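Local coordinates for telomeric DNA-binding factor trf1 (Schizosaccharomyces pombe, PDB 6K5S), which probably binds telomeric DNA, its helical domain belonging to the telomere repeat binding factor family and assembling here as a two-chain unit, at residues A33-P38 and M44-V49. Residues are numbered along the deposited sequence; the frame is centred on the assembly and turned at random.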
loop_
_atom_site.group_PDB
_atom_site.type_symbol
_atom_site.label_atom_id
_atom_site.label_comp_id
_atom_site.label_asym_id
_atom_site.label_seq_id
_atom_site.Cartn_x
_atom_site.Cartn_y
_atom_site.Cartn_z
ATOM N N ALA A 33 -19.364 -2.398 13.722
ATOM C CA ALA A 33 -18.531 -2.630 14.899
ATOM C C ALA A 33 -17.066 -2.351 14.598
ATOM O O ALA A 33 -16.370 -1.708 15.392
ATOM C CB ALA A 33 -18.711 -4.061 15.399
ATOM N N ILE A 34 -16.585 -2.813 13.444
ATOM C CA ILE A 34 -15.178 -2.646 13.115
ATOM C C ILE A 34 -14.829 -1.163 13.036
ATOM O O ILE A 34 -13.846 -0.705 13.638
ATOM C CB ILE A 34 -14.874 -3.419 11.816
ATOM C CG1 ILE A 34 -15.090 -4.916 12.073
ATOM C CG2 ILE A 34 -13.479 -3.135 11.318
ATOM C CD1 ILE A 34 -14.911 -5.818 10.876
ATOM N N VAL A 35 -15.680 -0.374 12.377
ATOM C CA VAL A 35 -15.377 1.041 12.186
ATOM C C VAL A 35 -15.523 1.816 13.490
ATOM O O VAL A 35 -14.711 2.699 13.790
ATOM C CB VAL A 35 -16.264 1.633 11.076
ATOM C CG1 VAL A 35 -16.097 3.141 11.016
ATOM C CG2 VAL A 35 -15.894 1.025 9.743
ATOM N N THR A 36 -16.541 1.498 14.289
ATOM C CA THR A 36 -16.819 2.237 15.519
ATOM C C THR A 36 -16.024 1.752 16.731
ATOM O O THR A 36 -16.211 2.300 17.823
ATOM C CB THR A 36 -18.321 2.189 15.850
ATOM O OG1 THR A 36 -18.726 0.852 16.161
ATOM C CG2 THR A 36 -19.150 2.691 14.693
ATOM N N ASN A 37 -15.143 0.760 16.586
ATOM C CA ASN A 37 -14.283 0.303 17.686
ATOM C C ASN A 37 -12.852 0.167 17.189
ATOM O O ASN A 37 -12.340 -0.946 16.996
ATOM C CB ASN A 37 -14.780 -1.008 18.287
ATOM C CG ASN A 37 -16.142 -0.863 18.919
ATOM O OD1 ASN A 37 -17.115 -1.473 18.478
ATOM N ND2 ASN A 37 -16.224 -0.031 19.959
ATOM N N PRO A 38 -12.168 1.296 16.995
ATOM C CA PRO A 38 -10.824 1.251 16.402
ATOM C C PRO A 38 -9.820 0.495 17.240
ATOM O O PRO A 38 -8.784 0.092 16.704
ATOM C CB PRO A 38 -10.438 2.735 16.280
ATOM C CG PRO A 38 -11.724 3.493 16.390
ATOM C CD PRO A 38 -12.603 2.675 17.286
ATOM N N MET A 44 -8.335 -2.175 14.705
ATOM C CA MET A 44 -6.974 -1.683 14.536
ATOM C C MET A 44 -6.420 -2.061 13.171
ATOM O O MET A 44 -5.687 -1.279 12.552
ATOM C CB MET A 44 -6.055 -2.258 15.626
ATOM C CG MET A 44 -6.287 -1.754 17.051
ATOM S SD MET A 44 -5.182 -2.664 18.185
ATOM C CE MET A 44 -3.655 -2.505 17.268
ATOM N N ALA A 45 -6.714 -3.279 12.710
ATOM C CA ALA A 45 -6.244 -3.709 11.397
ATOM C C ALA A 45 -6.932 -2.914 10.294
ATOM O O ALA A 45 -6.296 -2.541 9.299
ATOM C CB ALA A 45 -6.491 -5.206 11.218
ATOM N N PHE A 46 -8.225 -2.629 10.464
ATOM C CA PHE A 46 -8.933 -1.790 9.499
ATOM C C PHE A 46 -8.355 -0.381 9.465
ATOM O O PHE A 46 -8.202 0.201 8.384
ATOM C CB PHE A 46 -10.428 -1.755 9.832
ATOM C CG PHE A 46 -11.242 -0.878 8.919
ATOM C CD1 PHE A 46 -11.553 -1.289 7.640
ATOM C CD2 PHE A 46 -11.690 0.371 9.345
ATOM C CE1 PHE A 46 -12.314 -0.482 6.792
ATOM C CE2 PHE A 46 -12.456 1.187 8.492
ATOM C CZ PHE A 46 -12.760 0.751 7.216
ATOM N N THR A 47 -8.005 0.180 10.632
ATOM C CA THR A 47 -7.449 1.534 10.655
ATOM C C THR A 47 -6.141 1.628 9.873
ATOM O O THR A 47 -5.942 2.586 9.119
ATOM C CB THR A 47 -7.249 2.018 12.087
ATOM O OG1 THR A 47 -8.532 2.172 12.696
ATOM C CG2 THR A 47 -6.536 3.368 12.090
ATOM N N LYS A 48 -5.257 0.637 9.999
ATOM C CA LYS A 48 -4.007 0.661 9.239
ATOM C C LYS A 48 -4.255 0.489 7.738
ATOM O O LYS A 48 -3.603 1.141 6.910
ATOM C CB LYS A 48 -3.058 -0.415 9.758
ATOM C CG LYS A 48 -2.719 -0.255 11.248
ATOM C CD LYS A 48 -1.773 -1.349 11.688
ATOM C CE LYS A 48 -1.124 -1.019 13.011
ATOM N NZ LYS A 48 -2.121 -1.021 14.101
ATOM N N VAL A 49 -5.165 -0.410 7.371
ATOM C CA VAL A 49 -5.553 -0.559 5.966
ATOM C C VAL A 49 -6.115 0.753 5.427
ATOM O O VAL A 49 -5.748 1.198 4.330
ATOM C CB VAL A 49 -6.557 -1.713 5.809
ATOM C CG1 VAL A 49 -7.186 -1.686 4.432
ATOM C CG2 VAL A 49 -5.831 -3.045 6.045
HETATM O O HOH W 1 -7.192 1.628 15.237
#
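F46 of helix 41-60 packs against I34 and V35 of helix 28-36. Its CB meets the I34 branch methyl, CG2, at 3.7 Å. CG is the next atom out, and the same methyl lies 4.0 Å from F46 CG. CG is anti to the backbone N of F46 (chi1 178°), which directs the ring at helix 28-36. There F46 CE2 touches V35 CG2 at 3.7 Å, and CZ is the other ring atom close to that methyl. Both methyls come at the ring obliquely. I23 and L24 of helix 10-24 also pack on F46, so three consecutive helices share one apolar cluster. Helices 28-36 and 41-60 follow one another in the all-helical TRF family domain and are joined by a short connection. Nearer this connection, a water links the segments. It donates a hydrogen bond to P38 O at 2.7 Å and is hydrogen-bonded to T47 OG1 at 2.9 Å. T47 OG1 also donates a hydrogen bond to G43 O, one turn back in its own helix. M44 CG lies 3.1 Å from P38 O, a tight contact, with M44 CB a little farther off. On other positions of this helix, A45 and V49 pack on G4 of the second subunit, and K48 on I59 of that subunit.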